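L-asparagine oxygenase (PDB 2OG5) catalyses the iron(II)- and 2-oxoglutarate-dependent 3-hydroxylation of L-asparagine to (2S,3S)-3-hydroxyasparagine, a building block of the calcium-dependent lipopeptide antibiotic. Local coordinates at residues V158-G163 with P318-T323; T177-N182 with R263-A268; C196-P201 with D324-R329; G203-R208 with H311-F316. All blocks are in the same frame, centred on the assembly; numbering follows the deposited sequence.

Contact 1: residues V158-G163 with P318-T323; sequences VVPVPG and PRYDGT
Pro162 lies flat over one face of the Tyr320 ring, a CH-pi contact in which Pro162 CG stands 3.7 Å from the ring centroid and 10° off the ring normal. Pro162 CD leans toward the rim and meets Tyr320 CE1 at 3.5 Å. The other face of the ring is lined by CB of Pro318, from its own segment, offset toward the rim, so the phenol is held flat between two prolines. Tyr320 CG is anti to the carbonyl carbon (chi1 -60°), which swings the ring out from its loop toward 158-163.

Proline also meets proline directly: Pro160 CB packs on Pro318 CG at 3.6 Å, the two rings sliding past each other in opposite directions. Pro160 CB also touches Tyr320 CE1 (3.9 Å). This is the packing of two irregular loops of the jelly-roll fold, one leaving strand 156-158, the other leading into strand 326-333.

Polar atoms serve mainly to shape the second loop. Asp321 OD1 accepts from Thr323 N (3.0 Å), an Asx turn, and from Thr323 OG1 (2.6 Å) on the syn side of the carboxylate; Arg319 NH1 in turn donates in its guanidinium plane to Thr323 OG1. At the phenol edge, Pro160 O sits 3.5 Å from Tyr320 CE1, near the ring plane, while Tyr320 OH is hydrogen-bonded to Glu165.

Contact 2: residues T177-N182 with R263-A268; sequences TFHNEN and RVDLAA. With NA (sodium ion), chain B.
His179 and Asp265 face each other in a single bridge between the end of strand 176-179 and the loop 263-268, and hydrogen bonds on both sides of the pair join the two backbones. Leu266 N donates to Phe178 O (3.0 Å), and Asn180 N donates almost straight to Val264 O (2.8 Å, 171° at the hydrogen). The Asn180 side chain adds a third bond: its OD1 takes Val264 N at 2.9 Å, in the amide plane and on a lone pair.

Asp265 CG lies against His179 CB, the two side chains pointing the same way. Asp265 OD1 accepts from Ala267 N, in an Asx turn, and from Ala268 N, which comes from above the carboxylate plane; water 1 bridges it to Thr177 O. Asp265 OD2 is linked through water 2 to Asn180 O. Beyond these polar atoms, Phe178 CB packs on Leu266 CD1 at 3.9 Å.

The imidazole is fixed at both nitrogens. His179 CG lies between the backbone N and carbonyl carbon (chi1 62°), which turns His179 ND1 back to Thr177 O (2.9 Å). His179 NE2 binds the sodium ion at 2.4 Å. Glu181 OE1 also binds the ion at 2.0 Å; His311 and three waters complete its shell. His179 and Glu181 form the HxE part of the two-histidine, one-carboxylate facial triad of iron(II)/2-oxoglutarate oxygenases, with sodium here in the iron site.

Contact 3: residues C196-P201 with D324-R329; sequences CLRADP and DRWLQR
Trp326 O is gripped by two successive backbone donors, Leu197 N at 2.9 Å and Arg198 N at 3.1 Å. The first arrives nearly along the carbonyl bond, the second in its plane on a lone pair. Trp326 N returns a bond to Arg198 O (2.9 Å). With Leu197 and Arg198 both opposite Trp326, this is a classic beta bulge in an antiparallel pairing.

Farther along, water 6 accepts from Arg325 N and donates to Asp200 OD1 and Asp324 OD1, bridging two carboxylates that are also held by Thr202 (Asp200) and by the backbone of Arg319 and Tyr320 (Asp324).

Leu197 CD1 lies over the indole, 3.7 Å from the centroid of its five-membered ring and 14° off the normal. The same methyl touches Gln328 CD at 3.6 Å. Trp326 CG is anti to the backbone N (chi1 -171°), which carries the indole out to this methyl on one face and to Arg198 NH1 at its edge, 3.7 Å from Trp326 CE3, the guanidinium and ring planes 44° apart. That nitrogen is itself hydrogen-bonded to Thr115 and Pro113. Asp200 CB and Arg325 CB meet alongside.

Trp326 NE1 and Gln328 NE2 both donate to Asp157. Strand 326-333, which follows the 2-oxoglutarate-binding Arg325 and carries the asparagine-binding Arg329, pairs through Leu327 with Val158 of strand 156-158 and through Gln328 with Leu195 of strand 191-196, in the larger sheet of the jelly roll.

Contact 4: residues G203-R208 with H311-F316; sequences GRAGLR and HGRTEF. With NA (sodium ion), chain B.
Thr314 OG1 plugs the bend before strand 207-211, donating to Arg204 O (2.7 Å, in the carbonyl plane on a lone pair) and accepting from Gly206 N (2.8 Å). The hydroxyl reaches both because it sits between the backbone N and carbonyl carbon (chi1 60°). Thr314 N adds a bond to Gly206 O, whose other close neighbours are Arg313 CA and CG.

The buried side is tight. Arg208 and Gly312 form an antiparallel hydrogen-bonded pair, Arg208 N to Gly312 O (2.9 Å) and Gly312 N to Arg208 O (2.8 Å), and Leu207 CD1 packs on Gly312 O. At this strand end Arg208 turns its guanidinium away to Asp288, in a salt bridge, and to Thr293. Ala205 CB lies over the Phe316 ring, 4.0 Å from its centroid and offset toward the rim. This pairing forms the middle of a four-stranded antiparallel sheet of the jelly roll, strand 309-313 running between 176-179 and 207-211. It holds His311, whose NE2 binds the sodium ion at 2.1 Å as the distal histidine of the facial triad.

Toward the exposed end the contact opens into side-chain charges. Arg204 NH2 makes a salt bridge to Glu315 OE1 (3.0 Å) on the anti side of the carboxylate, the two planes almost perpendicular, while Glu315 O lies over a face of the guanidinium. Water 7 donates to Glu315 O and takes only a weak bond from Arg204 NH2.

How the contacts relate
Contacts 2 and 4 share the metal: His179 and Glu181 come from one, His311 from the other, and His179 O to His311 N (2.9 Å) joins their strands. Contact 3 meets this site from the other sheet, where Arg329 NH1 forms a long, weak ion pair with Glu181 OE2 at 3.5 Å. Its Asp200 OD2 takes Ala205 N of contact 4 at 2.8 Å, and Arg325 packs on Arg313 and Ala205. Contact 1 lies farthest from the chain centre, its own centre about 20 Å away. It adjoins contact 3 through Val158 N to Leu327 O (2.8 Å), the side chains of Pro160 and Arg325 are about 5 Å apart, and Pro160 CB packs on Phe316 CZ of contact 4 (4.2 Å).

Contact 1: residues V158-G163 with P318-T323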
loop_
_atom_site.group_PDB
_atom_site.type_symbol
_atom_site.label_atom_id
_atom_site.label_comp_id
_atom_site.label_asym_id
_atom_site.label_seq_id
_atom_site.Cartn_x
_atom_site.Cartn_y
_atom_site.Cartn_z
ATOM N N VAL A 158 5.306 0.515 9.344
ATOM C CA VAL A 158 4.902 1.916 9.281
ATOM C C VAL A 158 4.731 2.371 10.735
ATOM O O VAL A 158 3.730 2.039 11.386
ATOM C CB VAL A 158 3.621 2.086 8.464
ATOM C CG1 VAL A 158 3.262 3.562 8.324
ATOM C CG2 VAL A 158 3.783 1.441 7.078
ATOM N N VAL A 159 5.741 3.082 11.253
ATOM C CA VAL A 159 5.824 3.474 12.665
ATOM C C VAL A 159 6.509 4.827 12.765
ATOM O O VAL A 159 7.429 5.110 11.994
ATOM C CB VAL A 159 6.613 2.440 13.509
ATOM C CG1 VAL A 159 5.894 1.094 13.525
ATOM C CG2 VAL A 159 8.043 2.262 12.980
ATOM N N PRO A 160 6.062 5.679 13.698
ATOM C CA PRO A 160 6.688 6.999 13.797
ATOM C C PRO A 160 8.050 6.948 14.473
ATOM O O PRO A 160 8.213 6.241 15.460
ATOM C CB PRO A 160 5.688 7.781 14.651
ATOM C CG PRO A 160 5.058 6.744 15.526
ATOM C CD PRO A 160 4.966 5.506 14.672
ATOM N N VAL A 161 9.009 7.720 13.954
ATOM C CA VAL A 161 10.377 7.727 14.467
ATOM C C VAL A 161 10.760 9.134 14.932
ATOM O O VAL A 161 10.578 10.093 14.175
ATOM C CB VAL A 161 11.358 7.294 13.370
ATOM C CG1 VAL A 161 12.789 7.319 13.878
ATOM C CG2 VAL A 161 11.000 5.894 12.849
ATOM N N PRO A 162 11.290 9.264 16.166
ATOM C CA PRO A 162 11.728 10.579 16.644
ATOM C C PRO A 162 12.701 11.263 15.696
ATOM O O PRO A 162 13.658 10.646 15.238
ATOM C CB PRO A 162 12.402 10.260 17.980
ATOM C CG PRO A 162 11.754 9.016 18.434
ATOM C CD PRO A 162 11.477 8.230 17.196
ATOM N N GLY A 163 12.439 12.531 15.401
ATOM C CA GLY A 163 13.274 13.307 14.492
ATOM C C GLY A 163 12.853 13.245 13.038
ATOM O O GLY A 163 13.324 14.041 12.220
ATOM N N PRO A 318 3.008 11.627 17.904
ATOM C CA PRO A 318 3.403 10.372 18.539
ATOM C C PRO A 318 3.733 10.506 20.019
ATOM O O PRO A 318 4.193 11.560 20.466
ATOM C CB PRO A 318 4.662 9.962 17.761
ATOM C CG PRO A 318 4.548 10.657 16.469
ATOM C CD PRO A 318 3.911 11.973 16.793
ATOM N N ARG A 319 3.496 9.436 20.763
ATOM C CA ARG A 319 3.869 9.365 22.170
ATOM C C ARG A 319 5.329 8.956 22.350
ATOM O O ARG A 319 5.977 9.358 23.326
ATOM C CB ARG A 319 2.979 8.360 22.899
ATOM C CG ARG A 319 1.517 8.770 22.996
ATOM C CD ARG A 319 0.698 7.632 23.518
ATOM N NE ARG A 319 -0.683 8.015 23.786
ATOM C CZ ARG A 319 -1.618 7.172 24.218
ATOM N NH1 ARG A 319 -1.346 5.882 24.407
ATOM N NH2 ARG A 319 -2.849 7.620 24.433
ATOM N N TYR A 320 5.821 8.120 21.437
ATOM C CA TYR A 320 7.162 7.519 21.529
ATOM C C TYR A 320 7.388 6.790 22.862
ATOM O O TYR A 320 8.446 6.915 23.489
ATOM C CB TYR A 320 8.261 8.561 21.262
ATOM C CG TYR A 320 8.196 9.217 19.892
ATOM C CD1 TYR A 320 8.110 8.453 18.725
ATOM C CD2 TYR A 320 8.241 10.601 19.760
ATOM C CE1 TYR A 320 8.068 9.052 17.479
ATOM C CE2 TYR A 320 8.207 11.211 18.512
ATOM C CZ TYR A 320 8.119 10.427 17.371
ATOM O OH TYR A 320 8.078 11.039 16.141
ATOM N N ASP A 321 6.384 6.028 23.287
ATOM C CA ASP A 321 6.445 5.251 24.521
ATOM C C ASP A 321 6.172 3.761 24.274
ATOM O O ASP A 321 5.919 3.010 25.218
ATOM C CB ASP A 321 5.452 5.806 25.540
ATOM C CG ASP A 321 4.003 5.670 25.095
ATOM O OD1 ASP A 321 3.759 5.222 23.947
ATOM O OD2 ASP A 321 3.115 6.008 25.901
ATOM N N GLY A 322 6.178 3.361 23.002
ATOM C CA GLY A 322 5.956 1.968 22.608
ATOM C C GLY A 322 4.504 1.624 22.313
ATOM O O GLY A 322 4.200 0.475 21.997
ATOM N N THR A 323 3.610 2.612 22.412
ATOM C CA THR A 323 2.168 2.381 22.240
ATOM C C THR A 323 1.614 2.992 20.945
ATOM O O THR A 323 0.419 2.927 20.685
ATOM C CB THR A 323 1.344 2.914 23.448
ATOM O OG1 THR A 323 1.343 4.345 23.464
ATOM C CG2 THR A 323 1.916 2.390 24.784
#

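Contact 2: residues T177-N182 with R263-A268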
loop_
_atom_site.group_PDB
_atom_site.type_symbol
_atom_site.label_atom_id
_atom_site.label_comp_id
_atom_site.label_asym_id
_atom_site.label_seq_id
_atom_site.Cartn_x
_atom_site.Cartn_y
_atom_site.Cartn_z
ATOM N N THR A 177 1.081 13.885 2.222
ATOM C CA THR A 177 0.349 14.366 1.046
ATOM C C THR A 177 -0.004 13.218 0.093
ATOM O O THR A 177 0.754 12.246 -0.029
ATOM C CB THR A 177 1.140 15.488 0.290
ATOM O OG1 THR A 177 0.593 15.690 -1.017
ATOM C CG2 THR A 177 2.593 15.145 0.139
ATOM N N PHE A 178 -1.147 13.349 -0.583
ATOM C CA PHE A 178 -1.653 12.317 -1.495
ATOM C C PHE A 178 -0.650 11.930 -2.567
ATOM O O PHE A 178 -0.037 12.790 -3.201
ATOM C CB PHE A 178 -2.940 12.778 -2.191
ATOM C CG PHE A 178 -4.151 12.771 -1.297
ATOM C CD1 PHE A 178 -4.672 11.584 -0.795
ATOM C CD2 PHE A 178 -4.788 13.966 -0.980
ATOM C CE1 PHE A 178 -5.801 11.595 0.026
ATOM C CE2 PHE A 178 -5.915 13.977 -0.163
ATOM C CZ PHE A 178 -6.422 12.796 0.329
ATOM N N HIS A 179 -0.525 10.621 -2.788
ATOM C CA HIS A 179 0.370 10.095 -3.805
ATOM C C HIS A 179 0.003 8.668 -4.178
ATOM O O HIS A 179 -0.565 7.923 -3.377
ATOM C CB HIS A 179 1.821 10.121 -3.308
ATOM C CG HIS A 179 2.062 9.270 -2.099
ATOM N ND1 HIS A 179 1.695 9.655 -0.825
ATOM C CD2 HIS A 179 2.621 8.043 -1.971
ATOM C CE1 HIS A 179 2.016 8.701 0.031
ATOM N NE2 HIS A 179 2.580 7.712 -0.638
ATOM N N ASN A 180 0.348 8.303 -5.410
ATOM C CA ASN A 180 0.488 6.898 -5.781
ATOM C C ASN A 180 1.825 6.429 -5.222
ATOM O O ASN A 180 2.805 7.180 -5.258
ATOM C CB ASN A 180 0.490 6.714 -7.303
ATOM C CG ASN A 180 -0.840 7.083 -7.943
ATOM O OD1 ASN A 180 -0.918 8.043 -8.704
ATOM N ND2 ASN A 180 -1.886 6.310 -7.651
ATOM N N GLU A 181 1.852 5.217 -4.682
ATOM C CA GLU A 181 3.088 4.648 -4.156
ATOM C C GLU A 181 4.117 4.502 -5.272
ATOM O O GLU A 181 3.831 3.909 -6.306
ATOM C CB GLU A 181 2.813 3.284 -3.524
ATOM C CG GLU A 181 3.946 2.775 -2.657
ATOM C CD GLU A 181 4.141 3.594 -1.414
ATOM O OE1 GLU A 181 3.179 4.262 -0.981
ATOM O OE2 GLU A 181 5.271 3.608 -0.867
ATOM N N ASN A 182 5.309 5.044 -5.038
ATOM C CA ASN A 182 6.438 4.952 -5.955
ATOM C C ASN A 182 6.026 5.349 -7.367
ATOM O O ASN A 182 6.330 4.659 -8.339
ATOM C CB ASN A 182 7.075 3.543 -5.929
ATOM C CG ASN A 182 7.637 3.174 -4.551
ATOM O OD1 ASN A 182 7.826 1.987 -4.230
ATOM N ND2 ASN A 182 7.895 4.183 -3.728
ATOM N N ARG A 263 -0.931 8.457 -12.309
ATOM C CA ARG A 263 0.419 8.393 -11.786
ATOM C C ARG A 263 0.774 9.797 -11.302
ATOM O O ARG A 263 1.041 10.693 -12.113
ATOM C CB ARG A 263 1.362 7.920 -12.891
ATOM C CG ARG A 263 2.788 7.716 -12.465
ATOM C CD ARG A 263 3.584 7.068 -13.580
ATOM N NE ARG A 263 4.100 8.045 -14.517
ATOM C CZ ARG A 263 5.364 8.480 -14.557
ATOM N NH1 ARG A 263 6.280 8.059 -13.688
ATOM N NH2 ARG A 263 5.715 9.359 -15.478
ATOM N N VAL A 264 0.728 10.005 -9.988
ATOM C CA VAL A 264 0.990 11.324 -9.429
ATOM C C VAL A 264 1.461 11.230 -7.983
ATOM O O VAL A 264 1.088 10.312 -7.255
ATOM C CB VAL A 264 -0.272 12.235 -9.519
ATOM C CG1 VAL A 264 -1.351 11.799 -8.529
ATOM C CG2 VAL A 264 0.090 13.721 -9.331
ATOM N N ASP A 265 2.302 12.182 -7.593
ATOM C CA ASP A 265 2.695 12.348 -6.195
ATOM C C ASP A 265 2.636 13.838 -5.936
ATOM O O ASP A 265 3.411 14.582 -6.524
ATOM C CB ASP A 265 4.103 11.791 -5.981
ATOM C CG ASP A 265 4.558 11.866 -4.539
ATOM O OD1 ASP A 265 4.231 12.850 -3.858
ATOM O OD2 ASP A 265 5.259 10.933 -4.096
ATOM N N LEU A 266 1.692 14.286 -5.111
ATOM C CA LEU A 266 1.490 15.732 -4.945
ATOM C C LEU A 266 2.669 16.413 -4.244
ATOM O O LEU A 266 2.792 17.636 -4.309
ATOM C CB LEU A 266 0.146 16.044 -4.280
ATOM C CG LEU A 266 -1.050 15.833 -5.224
ATOM C CD1 LEU A 266 -2.343 15.905 -4.456
ATOM C CD2 LEU A 266 -1.062 16.851 -6.349
ATOM N N ALA A 267 3.554 15.631 -3.629
ATOM C CA ALA A 267 4.787 16.156 -3.037
ATOM C C ALA A 267 5.942 16.208 -4.031
ATOM O O ALA A 267 6.724 17.158 -4.012
ATOM C CB ALA A 267 5.192 15.335 -1.820
ATOM N N ALA A 268 6.045 15.205 -4.902
ATOM C CA ALA A 268 7.204 15.042 -5.777
ATOM C C ALA A 268 6.940 15.494 -7.221
ATOM O O ALA A 268 7.844 16.015 -7.881
ATOM C CB ALA A 268 7.672 13.600 -5.753
HETATM NA NA NA B . 2.511 5.522 0.428
HETATM O O HOH W 1 3.464 12.264 -1.427
HETATM O O HOH W 2 5.369 8.419 -4.976
HETATM O O HOH W 3 4.433 5.726 0.733
HETATM O O HOH W 4 2.496 6.054 2.395
HETATM O O HOH W 5 2.329 3.542 2.017
#

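Contact 3: residues C196-P201 with D324-R329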
loop_
_atom_site.group_PDB
_atom_site.type_symbol
_atom_site.label_atom_id
_atom_site.label_comp_id
_atom_site.label_asym_id
_atom_site.label_seq_id
_atom_site.Cartn_x
_atom_site.Cartn_y
_atom_site.Cartn_z
ATOM N N CYS A 196 -3.063 -3.426 10.081
ATOM C CA CYS A 196 -2.925 -2.716 11.344
ATOM C C CYS A 196 -2.633 -3.686 12.481
ATOM O O CYS A 196 -3.403 -4.609 12.739
ATOM C CB CYS A 196 -4.188 -1.926 11.650
ATOM S SG CYS A 196 -4.122 -1.062 13.236
ATOM N N LEU A 197 -1.511 -3.466 13.154
ATOM C CA LEU A 197 -1.154 -4.233 14.344
ATOM C C LEU A 197 -1.586 -3.518 15.620
ATOM O O LEU A 197 -2.047 -4.143 16.569
ATOM C CB LEU A 197 0.355 -4.470 14.386
ATOM C CG LEU A 197 0.954 -5.314 13.260
ATOM C CD1 LEU A 197 2.441 -5.528 13.505
ATOM C CD2 LEU A 197 0.247 -6.645 13.082
ATOM N N ARG A 198 -1.421 -2.203 15.630
ATOM C CA ARG A 198 -1.770 -1.389 16.787
ATOM C C ARG A 198 -2.316 -0.072 16.246
ATOM O O ARG A 198 -1.684 0.561 15.405
ATOM C CB ARG A 198 -0.521 -1.172 17.643
ATOM C CG ARG A 198 -0.743 -0.433 18.931
ATOM C CD ARG A 198 0.491 -0.474 19.817
ATOM N NE ARG A 198 0.655 -1.768 20.487
ATOM C CZ ARG A 198 1.784 -2.475 20.549
ATOM N NH1 ARG A 198 2.905 -2.050 19.980
ATOM N NH2 ARG A 198 1.789 -3.620 21.212
ATOM N N ALA A 199 -3.506 0.318 16.691
ATOM C CA ALA A 199 -4.106 1.569 16.266
ATOM C C ALA A 199 -3.359 2.759 16.860
ATOM O O ALA A 199 -2.694 2.638 17.878
ATOM C CB ALA A 199 -5.574 1.614 16.661
ATOM N N ASP A 200 -3.471 3.911 16.207
ATOM C CA ASP A 200 -3.018 5.171 16.805
ATOM C C ASP A 200 -3.855 5.444 18.044
ATOM O O ASP A 200 -5.039 5.727 17.916
ATOM C CB ASP A 200 -3.198 6.337 15.835
ATOM C CG ASP A 200 -3.043 7.699 16.500
ATOM O OD1 ASP A 200 -2.251 7.853 17.454
ATOM O OD2 ASP A 200 -3.746 8.635 16.063
ATOM N N PRO A 201 -3.247 5.389 19.240
ATOM C CA PRO A 201 -4.051 5.589 20.441
ATOM C C PRO A 201 -4.549 7.022 20.620
ATOM O O PRO A 201 -5.468 7.240 21.421
ATOM C CB PRO A 201 -3.075 5.231 21.562
ATOM C CG PRO A 201 -1.749 5.573 21.029
ATOM C CD PRO A 201 -1.826 5.180 19.575
ATOM N N ASP A 324 2.482 3.588 20.136
ATOM C CA ASP A 324 2.047 4.256 18.910
ATOM C C ASP A 324 1.553 3.321 17.806
ATOM O O ASP A 324 1.779 2.112 17.829
ATOM C CB ASP A 324 3.174 5.131 18.340
ATOM C CG ASP A 324 3.428 6.378 19.167
ATOM O OD1 ASP A 324 2.483 7.188 19.325
ATOM O OD2 ASP A 324 4.574 6.560 19.614
ATOM N N ARG A 325 0.856 3.949 16.858
ATOM C CA ARG A 325 0.391 3.349 15.607
ATOM C C ARG A 325 1.442 2.433 14.990
ATOM O O ARG A 325 2.581 2.839 14.836
ATOM C CB ARG A 325 0.090 4.501 14.637
ATOM C CG ARG A 325 -0.593 4.151 13.326
ATOM C CD ARG A 325 -0.843 5.451 12.548
ATOM N NE ARG A 325 -1.708 5.325 11.373
ATOM C CZ ARG A 325 -1.287 5.270 10.113
ATOM N NH1 ARG A 325 0.009 5.282 9.815
ATOM N NH2 ARG A 325 -2.167 5.183 9.137
ATOM N N TRP A 326 1.041 1.225 14.604
ATOM C CA TRP A 326 1.944 0.256 13.979
ATOM C C TRP A 326 1.181 -0.454 12.869
ATOM O O TRP A 326 0.257 -1.230 13.157
ATOM C CB TRP A 326 2.429 -0.769 15.007
ATOM C CG TRP A 326 3.519 -1.703 14.542
ATOM C CD1 TRP A 326 4.068 -1.791 13.283
ATOM C CD2 TRP A 326 4.173 -2.709 15.327
ATOM N NE1 TRP A 326 5.026 -2.763 13.258
ATOM C CE2 TRP A 326 5.111 -3.348 14.491
ATOM C CE3 TRP A 326 4.074 -3.119 16.664
ATOM C CZ2 TRP A 326 5.938 -4.372 14.940
ATOM C CZ3 TRP A 326 4.902 -4.151 17.109
ATOM C CH2 TRP A 326 5.818 -4.762 16.244
ATOM N N LEU A 327 1.538 -0.173 11.618
ATOM C CA LEU A 327 1.046 -0.957 10.479
ATOM C C LEU A 327 2.207 -1.733 9.897
ATOM O O LEU A 327 3.361 -1.341 10.046
ATOM C CB LEU A 327 0.457 -0.082 9.366
ATOM C CG LEU A 327 -0.385 1.120 9.741
ATOM C CD1 LEU A 327 -0.842 1.886 8.496
ATOM C CD2 LEU A 327 -1.588 0.725 10.598
ATOM N N GLN A 328 1.896 -2.835 9.223
ATOM C CA GLN A 328 2.863 -3.482 8.343
ATOM C C GLN A 328 2.337 -3.440 6.909
ATOM O O GLN A 328 1.133 -3.553 6.666
ATOM C CB GLN A 328 3.192 -4.893 8.818
ATOM C CG GLN A 328 4.022 -4.829 10.099
ATOM C CD GLN A 328 4.515 -6.159 10.611
ATOM O OE1 GLN A 328 3.826 -7.184 10.519
ATOM N NE2 GLN A 328 5.711 -6.143 11.196
ATOM N N ARG A 329 3.261 -3.222 5.979
ATOM C CA ARG A 329 2.936 -2.945 4.604
ATOM C C ARG A 329 3.614 -3.938 3.673
ATOM O O ARG A 329 4.798 -4.237 3.811
ATOM C CB ARG A 329 3.397 -1.534 4.243
ATOM C CG ARG A 329 2.993 -1.112 2.839
ATOM C CD ARG A 329 3.450 0.275 2.547
ATOM N NE ARG A 329 4.900 0.349 2.506
ATOM C CZ ARG A 329 5.590 1.480 2.450
ATOM N NH1 ARG A 329 4.971 2.647 2.442
ATOM N NH2 ARG A 329 6.915 1.434 2.430
HETATM O O HOH W 6 0.408 6.788 17.433
#

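Contact 4: residues G203-R208 with H311-F316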
loop_
_atom_site.group_PDB
_atom_site.type_symbol
_atom_site.label_atom_id
_atom_site.label_comp_id
_atom_site.label_asym_id
_atom_site.label_seq_id
_atom_site.Cartn_x
_atom_site.Cartn_y
_atom_site.Cartn_z
ATOM N N GLY A 203 -5.993 9.049 18.456
ATOM C CA GLY A 203 -7.231 9.337 17.738
ATOM C C GLY A 203 -7.132 10.303 16.559
ATOM O O GLY A 203 -8.148 10.603 15.919
ATOM N N ARG A 204 -5.937 10.809 16.264
ATOM C CA ARG A 204 -5.783 11.813 15.206
ATOM C C ARG A 204 -5.314 11.268 13.856
ATOM O O ARG A 204 -5.545 11.916 12.838
ATOM C CB ARG A 204 -4.838 12.933 15.651
ATOM C CG ARG A 204 -5.396 13.840 16.765
ATOM C CD ARG A 204 -4.511 15.067 16.997
ATOM N NE ARG A 204 -4.420 15.906 15.801
ATOM C CZ ARG A 204 -3.414 16.719 15.497
ATOM N NH1 ARG A 204 -2.345 16.834 16.282
ATOM N NH2 ARG A 204 -3.460 17.412 14.373
ATOM N N ALA A 205 -4.640 10.117 13.842
ATOM C CA ALA A 205 -4.136 9.534 12.595
ATOM C C ALA A 205 -5.234 8.776 11.859
ATOM O O ALA A 205 -5.941 7.957 12.450
ATOM C CB ALA A 205 -2.964 8.598 12.875
ATOM N N GLY A 206 -5.359 9.037 10.566
ATOM C CA GLY A 206 -6.205 8.236 9.695
ATOM C C GLY A 206 -5.585 8.111 8.315
ATOM O O GLY A 206 -4.979 9.050 7.801
ATOM N N LEU A 207 -5.741 6.930 7.728
ATOM C CA LEU A 207 -5.389 6.703 6.336
ATOM C C LEU A 207 -6.414 7.420 5.478
ATOM O O LEU A 207 -7.612 7.312 5.725
ATOM C CB LEU A 207 -5.447 5.210 6.024
ATOM C CG LEU A 207 -5.267 4.768 4.562
ATOM C CD1 LEU A 207 -3.869 5.049 4.068
ATOM C CD2 LEU A 207 -5.618 3.286 4.445
ATOM N N ARG A 208 -5.944 8.132 4.457
ATOM C CA ARG A 208 -6.841 8.773 3.500
ATOM C C ARG A 208 -6.620 8.162 2.127
ATOM O O ARG A 208 -5.473 8.038 1.686
ATOM C CB ARG A 208 -6.597 10.281 3.434
ATOM C CG ARG A 208 -6.747 11.020 4.777
ATOM C CD ARG A 208 -6.936 12.511 4.536
ATOM N NE ARG A 208 -8.301 12.836 4.119
ATOM C CZ ARG A 208 -8.650 13.930 3.436
ATOM N NH1 ARG A 208 -7.745 14.817 3.053
ATOM N NH2 ARG A 208 -9.918 14.141 3.133
ATOM N N HIS A 311 -3.088 7.781 -1.914
ATOM C CA HIS A 311 -3.305 7.756 -0.469
ATOM C C HIS A 311 -2.426 8.764 0.238
ATOM O O HIS A 311 -1.415 9.238 -0.287
ATOM C CB HIS A 311 -3.095 6.346 0.098
ATOM C CG HIS A 311 -1.676 5.883 0.069
ATOM N ND1 HIS A 311 -1.094 5.331 -1.055
ATOM C CD2 HIS A 311 -0.718 5.886 1.028
ATOM C CE1 HIS A 311 0.158 5.012 -0.784
ATOM N NE2 HIS A 311 0.414 5.343 0.470
ATOM N N GLY A 312 -2.861 9.091 1.447
ATOM C CA GLY A 312 -2.161 9.993 2.343
ATOM C C GLY A 312 -2.532 9.656 3.772
ATOM O O GLY A 312 -3.085 8.593 4.052
ATOM N N ARG A 313 -2.192 10.546 4.687
ATOM C CA ARG A 313 -2.397 10.294 6.098
ATOM C C ARG A 313 -2.473 11.608 6.831
ATOM O O ARG A 313 -1.705 12.525 6.549
ATOM C CB ARG A 313 -1.248 9.474 6.689
ATOM C CG ARG A 313 -1.653 8.782 7.988
ATOM C CD ARG A 313 -0.624 8.891 9.107
ATOM N NE ARG A 313 0.743 8.877 8.611
ATOM C CZ ARG A 313 1.539 9.945 8.532
ATOM N NH1 ARG A 313 1.128 11.155 8.928
ATOM N NH2 ARG A 313 2.760 9.805 8.033
ATOM N N THR A 314 -3.372 11.691 7.808
ATOM C CA THR A 314 -3.470 12.896 8.628
ATOM C C THR A 314 -2.288 13.018 9.590
ATOM O O THR A 314 -1.596 12.042 9.884
ATOM C CB THR A 314 -4.760 12.893 9.455
ATOM O OG1 THR A 314 -4.768 11.744 10.305
ATOM C CG2 THR A 314 -5.977 12.869 8.553
ATOM N N GLU A 315 -2.076 14.232 10.086
ATOM C CA GLU A 315 -1.043 14.516 11.075
ATOM C C GLU A 315 -1.440 13.967 12.445
ATOM O O GLU A 315 -2.625 13.944 12.796
ATOM C CB GLU A 315 -0.841 16.031 11.128
ATOM C CG GLU A 315 -0.112 16.617 12.309
ATOM C CD GLU A 315 -0.259 18.129 12.328
ATOM O OE1 GLU A 315 -1.045 18.657 13.141
ATOM O OE2 GLU A 315 0.388 18.790 11.497
ATOM N N PHE A 316 -0.452 13.530 13.217
ATOM C CA PHE A 316 -0.676 13.103 14.597
ATOM C C PHE A 316 0.554 13.361 15.438
ATOM O O PHE A 316 1.622 13.640 14.902
ATOM C CB PHE A 316 -1.137 11.643 14.678
ATOM C CG PHE A 316 -0.111 10.628 14.252
ATOM C CD1 PHE A 316 0.469 9.776 15.180
ATOM C CD2 PHE A 316 0.230 10.486 12.912
ATOM C CE1 PHE A 316 1.395 8.829 14.793
ATOM C CE2 PHE A 316 1.153 9.528 12.516
ATOM C CZ PHE A 316 1.728 8.698 13.453
HETATM NA NA NA B . 2.511 5.522 0.428
HETATM O O HOH W 7 -4.526 15.597 12.111
HETATM O O HOH W 3 4.433 5.726 0.733
HETATM O O HOH W 4 2.496 6.054 2.395
HETATM O O HOH W 5 2.329 3.542 2.017
#